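Local coordinates for bifunctional protein PutA (Bdellovibrio bacteriovorus, PDB 5UR2) that probably oxidises proline to glutamate in two steps, pairing an FAD-dependent proline dehydrogenase with an NAD-dependent L-glutamate gamma-semialdehyde dehydrogenase, at residues 30-44 / 420-434. Residues are numbered along the deposited sequence; the frame is centred on the assembly and turned at random.
With P5F (N-propargylglycine-modified flavin adenine dinucleotide), chain F.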
# COMPACT_ATOMS: atom_id res chain seq x y z
N PHE B 30 23.36 29.47 34.59
CA PHE B 30 23.88 29.10 33.28
C PHE B 30 25.39 28.92 33.26
O PHE B 30 25.92 28.46 32.24
CB PHE B 30 23.49 30.15 32.24
CG PHE B 30 22.04 30.09 31.87
CD1 PHE B 30 21.10 30.81 32.57
CD2 PHE B 30 21.62 29.27 30.83
CE1 PHE B 30 19.76 30.75 32.24
CE2 PHE B 30 20.29 29.20 30.50
CZ PHE B 30 19.35 29.94 31.22
N SER B 31 26.08 29.25 34.36
CA SER B 31 27.54 29.14 34.42
C SER B 31 27.99 27.73 34.06
O SER B 31 27.59 26.76 34.71
CB SER B 31 28.03 29.53 35.82
N LYS B 32 28.82 27.62 33.02
CA LYS B 32 29.42 26.34 32.67
C LYS B 32 30.57 25.95 33.60
O LYS B 32 31.32 25.03 33.27
CB LYS B 32 29.89 26.36 31.21
CG LYS B 32 28.76 26.39 30.18
CD LYS B 32 29.32 26.58 28.77
CE LYS B 32 30.29 27.77 28.72
NZ LYS B 32 30.81 28.09 27.35
N ASP B 33 30.72 26.64 34.74
CA ASP B 33 31.64 26.23 35.79
C ASP B 33 31.01 25.26 36.79
O ASP B 33 31.70 24.81 37.71
CB ASP B 33 32.20 27.46 36.53
N PHE B 34 29.72 24.94 36.64
CA PHE B 34 29.01 23.92 37.41
C PHE B 34 28.63 22.76 36.50
O PHE B 34 28.61 22.88 35.27
CB PHE B 34 27.71 24.44 38.04
CG PHE B 34 27.84 25.69 38.85
CD1 PHE B 34 27.77 26.94 38.24
CD2 PHE B 34 27.97 25.63 40.22
CE1 PHE B 34 27.87 28.10 38.98
CE2 PHE B 34 28.07 26.79 40.97
CZ PHE B 34 28.02 28.03 40.35
N TRP B 35 28.28 21.64 37.13
CA TRP B 35 27.76 20.51 36.36
C TRP B 35 26.42 20.87 35.73
O TRP B 35 26.14 20.47 34.59
CB TRP B 35 27.63 19.27 37.26
N TYR B 36 25.57 21.62 36.45
CA TYR B 36 24.25 21.99 35.95
C TYR B 36 24.34 22.81 34.67
O TYR B 36 23.63 22.55 33.69
CB TYR B 36 23.48 22.77 37.03
CG TYR B 36 22.07 23.18 36.64
CD1 TYR B 36 21.02 22.27 36.70
CD2 TYR B 36 21.80 24.47 36.20
CE1 TYR B 36 19.73 22.65 36.33
CE2 TYR B 36 20.51 24.86 35.84
CZ TYR B 36 19.48 23.94 35.90
OH TYR B 36 18.19 24.30 35.54
N GLY B 37 25.22 23.82 34.65
CA GLY B 37 25.36 24.66 33.47
C GLY B 37 25.95 23.93 32.29
O GLY B 37 25.55 24.16 31.14
N SER B 38 26.92 23.04 32.53
CA SER B 38 27.51 22.27 31.43
C SER B 38 26.48 21.30 30.84
O SER B 38 26.43 21.12 29.61
CB SER B 38 28.75 21.53 31.91
OG SER B 38 29.47 21.02 30.80
N ILE B 39 25.67 20.67 31.69
CA ILE B 39 24.55 19.86 31.20
C ILE B 39 23.67 20.68 30.27
O ILE B 39 23.26 20.21 29.20
CB ILE B 39 23.74 19.29 32.38
CG1 ILE B 39 24.56 18.23 33.13
CG2 ILE B 39 22.39 18.75 31.91
CD1 ILE B 39 24.94 17.05 32.30
N MET B 40 23.35 21.92 30.68
CA MET B 40 22.45 22.76 29.89
C MET B 40 23.07 23.17 28.55
O MET B 40 22.38 23.13 27.52
CB MET B 40 22.06 23.99 30.69
CG MET B 40 21.01 23.71 31.75
SD MET B 40 20.07 25.22 32.10
CE MET B 40 21.39 26.29 32.71
N GLU B 41 24.34 23.58 28.54
CA GLU B 41 24.98 23.95 27.28
C GLU B 41 24.93 22.80 26.29
O GLU B 41 24.50 22.97 25.14
CB GLU B 41 26.43 24.41 27.52
N TRP B 42 25.34 21.60 26.72
CA TRP B 42 25.28 20.44 25.83
C TRP B 42 23.84 20.15 25.41
O TRP B 42 23.58 19.82 24.25
CB TRP B 42 25.91 19.22 26.50
N SER B 43 22.88 20.33 26.32
CA SER B 43 21.48 20.07 25.99
C SER B 43 20.94 21.07 24.96
O SER B 43 20.21 20.68 24.04
CB SER B 43 20.62 20.10 27.26
OG SER B 43 20.82 18.94 28.04
N MET B 44 21.28 22.35 25.10
CA MET B 44 20.80 23.33 24.14
C MET B 44 21.46 23.16 22.78
O MET B 44 20.87 23.57 21.77
CB MET B 44 21.01 24.75 24.68
CG MET B 44 20.07 25.13 25.82
SD MET B 44 20.35 26.80 26.48
CE MET B 44 21.98 26.64 27.20
N LEU B 420 15.16 22.34 34.43
CA LEU B 420 16.00 22.14 33.26
C LEU B 420 15.24 22.44 31.97
O LEU B 420 15.78 23.06 31.05
CB LEU B 420 16.56 20.72 33.22
CG LEU B 420 17.78 20.41 34.09
CD1 LEU B 420 17.96 18.91 34.19
CD2 LEU B 420 19.04 21.04 33.48
N LEU B 421 13.98 22.01 31.89
CA LEU B 421 13.19 22.27 30.69
C LEU B 421 12.99 23.76 30.47
O LEU B 421 13.24 24.28 29.38
CB LEU B 421 11.84 21.56 30.78
CG LEU B 421 11.96 20.05 30.55
CD1 LEU B 421 10.65 19.37 30.89
CD2 LEU B 421 12.37 19.78 29.12
N GLU B 422 12.57 24.48 31.52
CA GLU B 422 12.34 25.92 31.38
C GLU B 422 13.62 26.67 31.02
O GLU B 422 13.63 27.53 30.13
CB GLU B 422 11.75 26.48 32.67
CG GLU B 422 11.28 27.91 32.52
CD GLU B 422 10.20 28.04 31.46
OE1 GLU B 422 10.46 28.72 30.43
OE2 GLU B 422 9.12 27.43 31.63
N ASN B 423 14.72 26.36 31.71
CA ASN B 423 15.94 27.12 31.53
C ASN B 423 16.59 26.87 30.17
O ASN B 423 17.33 27.73 29.68
CB ASN B 423 16.92 26.81 32.66
CG ASN B 423 16.43 27.30 34.00
OD1 ASN B 423 15.57 28.16 34.08
ND2 ASN B 423 16.98 26.74 35.07
N THR B 424 16.35 25.72 29.55
CA THR B 424 16.90 25.43 28.22
C THR B 424 15.91 25.75 27.11
O THR B 424 16.22 25.47 25.94
CB THR B 424 17.32 23.96 28.09
OG1 THR B 424 16.16 23.12 28.25
CG2 THR B 424 18.39 23.63 29.12
N SER B 425 14.75 26.30 27.43
CA SER B 425 13.76 26.61 26.42
C SER B 425 14.24 27.74 25.50
O SER B 425 14.88 28.70 25.95
CB SER B 425 12.44 26.99 27.09
OG SER B 425 11.58 27.69 26.21
N ASN B 426 13.91 27.62 24.21
CA ASN B 426 14.29 28.65 23.24
C ASN B 426 13.63 29.99 23.54
O ASN B 426 14.17 31.04 23.18
CB ASN B 426 13.94 28.21 21.83
CG ASN B 426 14.99 27.31 21.22
OD1 ASN B 426 16.17 27.65 21.21
ND2 ASN B 426 14.56 26.15 20.71
N GLU B 427 12.48 29.98 24.21
CA GLU B 427 11.75 31.19 24.52
C GLU B 427 12.07 31.76 25.89
O GLU B 427 11.45 32.74 26.30
CB GLU B 427 10.24 30.95 24.43
CG GLU B 427 9.80 30.31 23.13
CD GLU B 427 10.11 31.18 21.93
OE1 GLU B 427 10.22 32.42 22.09
OE2 GLU B 427 10.24 30.62 20.82
N SER B 428 12.99 31.15 26.63
CA SER B 428 13.28 31.60 27.99
C SER B 428 13.97 32.96 27.99
O SER B 428 14.99 33.15 27.31
CB SER B 428 14.15 30.57 28.71
OG SER B 428 14.74 31.14 29.87
N TRP B 429 13.43 33.91 28.75
CA TRP B 429 14.07 35.23 28.83
C TRP B 429 15.46 35.13 29.45
O TRP B 429 16.40 35.79 28.99
CB TRP B 429 13.19 36.20 29.62
CG TRP B 429 13.70 37.62 29.52
CD1 TRP B 429 13.32 38.56 28.60
CD2 TRP B 429 14.67 38.25 30.36
NE1 TRP B 429 14.00 39.74 28.82
CE2 TRP B 429 14.84 39.58 29.89
CE3 TRP B 429 15.42 37.83 31.47
CZ2 TRP B 429 15.72 40.48 30.49
CZ3 TRP B 429 16.30 38.74 32.06
CH2 TRP B 429 16.44 40.05 31.57
N LEU B 430 15.60 34.33 30.52
CA LEU B 430 16.89 34.18 31.17
C LEU B 430 17.92 33.55 30.24
O LEU B 430 19.09 33.94 30.25
CB LEU B 430 16.75 33.33 32.43
CG LEU B 430 16.11 34.04 33.61
CD1 LEU B 430 15.81 33.02 34.67
CD2 LEU B 430 17.03 35.12 34.12
N ARG B 431 17.51 32.56 29.46
CA ARG B 431 18.44 32.00 28.48
C ARG B 431 18.88 33.05 27.47
O ARG B 431 20.07 33.15 27.15
CB ARG B 431 17.81 30.81 27.76
CG ARG B 431 18.68 30.36 26.60
CD ARG B 431 18.03 29.30 25.76
NE ARG B 431 18.74 29.15 24.49
CZ ARG B 431 18.61 28.10 23.67
NH1 ARG B 431 17.79 27.11 23.99
NH2 ARG B 431 19.29 28.06 22.53
N GLY B 432 17.94 33.87 26.99
CA GLY B 432 18.31 34.89 26.03
C GLY B 432 19.35 35.86 26.57
O GLY B 432 20.25 36.29 25.84
N LYS B 433 19.23 36.20 27.86
CA LYS B 433 20.16 37.13 28.51
C LYS B 433 21.51 36.48 28.82
O LYS B 433 22.57 37.05 28.50
CB LYS B 433 19.53 37.68 29.79
CG LYS B 433 20.53 38.26 30.76
CD LYS B 433 21.09 39.58 30.32
CE LYS B 433 22.08 40.08 31.36
NZ LYS B 433 22.93 41.16 30.77
N PHE B 434 21.51 35.32 29.47
CA PHE B 434 22.72 34.73 30.04
C PHE B 434 23.34 33.67 29.15
O PHE B 434 24.43 33.18 29.46
CB PHE B 434 22.42 34.14 31.42
CG PHE B 434 22.13 35.17 32.48
CD1 PHE B 434 23.15 35.95 33.00
CD2 PHE B 434 20.83 35.42 32.88
CE1 PHE B 434 22.88 36.92 33.96
CE2 PHE B 434 20.56 36.40 33.85
CZ PHE B 434 21.58 37.14 34.38
PA P5F F . 9.83 34.08 30.84
O1A P5F F . 9.70 35.63 30.62
O2A P5F F . 10.92 33.40 30.17
O5B P5F F . 8.66 33.27 30.34
C5B P5F F . 8.67 31.87 30.08
C4B P5F F . 7.22 31.39 29.94
O4B P5F F . 6.60 31.79 28.74
C3B P5F F . 6.99 29.91 29.99
O3B P5F F . 7.05 29.40 31.27
C2B P5F F . 5.65 29.77 29.39
O2B P5F F . 4.69 30.05 30.35
C1B P5F F . 5.64 30.84 28.36
N9A P5F F . 5.97 30.40 27.03
C8A P5F F . 7.12 29.75 26.60
N7A P5F F . 7.02 29.53 25.29
C5A P5F F . 5.82 30.04 24.80
C6A P5F F . 5.19 30.09 23.56
N6A P5F F . 5.82 29.53 22.40
N1A P5F F . 3.97 30.65 23.43
C2A P5F F . 3.33 31.19 24.49
N3A P5F F . 3.91 31.13 25.73
C4A P5F F . 5.12 30.59 25.92
N1 P5F F . 3.20 28.10 36.91
C2 P5F F . 1.87 27.55 36.87
O2 P5F F . 1.33 27.22 35.65
N3 P5F F . 1.12 27.37 38.08
C4 P5F F . 1.64 27.70 39.35
O4 P5F F . 0.85 27.50 40.49
C4X P5F F . 3.05 28.27 39.39
N5 P5F F . 3.74 28.53 40.65
C5X P5F F . 4.89 29.46 40.58
C6 P5F F . 5.31 30.21 41.81
C7 P5F F . 6.35 31.17 41.73
C7M P5F F . 6.76 31.92 42.97
C8 P5F F . 7.00 31.43 40.48
C8M P5F F . 8.10 32.45 40.36
C9 P5F F . 6.60 30.73 39.32
C9A P5F F . 5.51 29.71 39.40
N10 P5F F . 5.09 29.00 38.19
C10 P5F F . 3.77 28.44 38.20
C1' P5F F . 5.89 29.01 36.93
C2' P5F F . 5.64 30.26 36.09
O2' P5F F . 4.35 30.20 35.59
C3' P5F F . 6.61 30.46 34.92
O3' P5F F . 6.48 29.39 34.06
C4' P5F F . 8.08 30.55 35.32
O4' P5F F . 8.12 31.08 36.60
C5' P5F F . 8.99 31.30 34.33
O5' P5F F . 8.39 32.44 33.75
P P5F F . 9.13 33.86 33.49
O1P P5F F . 8.25 35.17 33.51
O2P P5F F . 10.31 33.75 34.53
O3P P5F F . 10.09 33.53 32.19
C21 P5F F . 3.93 26.00 41.32
C22 P5F F . 3.80 27.33 41.08
C23 P5F F . 2.70 25.08 41.44
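Phe-30 and Met-44 mark the two ends of the contact, their CA atoms 6.6 Å from that of Phe-434 and 6.0 Å from that of Thr-424, as helix 35-44 and the loop before it pack on the end of helix 409-423 and on helix 429-434. The Phe-30 ring edge meets Asn-423 O, with CZ 3.4 Å from that oxygen. The same ring touches the CA of Arg-431; its CE1 lies 4.0 Å from Leu-430 CB and its CD1 3.8 Å from Phe-434 CB. Tyr-36 has CG anti to its backbone N (chi1 -178°), which brings the hydroxyl to Asn-423 of 420-434. There Asn-423 ND2 donates to Tyr-36 OH at 2.8 Å in a bent bond (142°), with ring and amide planes 86° apart. Leu-420 CD2 packs against Tyr-36 CE1 and Met-40 CG, and Thr-424 CG2 also meets Met-40 CG. Met-44 SD sits over one face of the Arg-431 guanidinium, 3.5 Å from NE. At the start of helix 429-434, Trp-429 N donates to O2A, a phosphate oxygen of the modified FAD, at 2.9 Å. The contact thus joins the N-terminal domain to the helices that follow the last barrel strand, 400-406. The joint is mostly apolar, with one direct hydrogen bond, Asn-423 to Tyr-36, and the Arg-431 charge is probably balanced by its salt bridge to Asp-436.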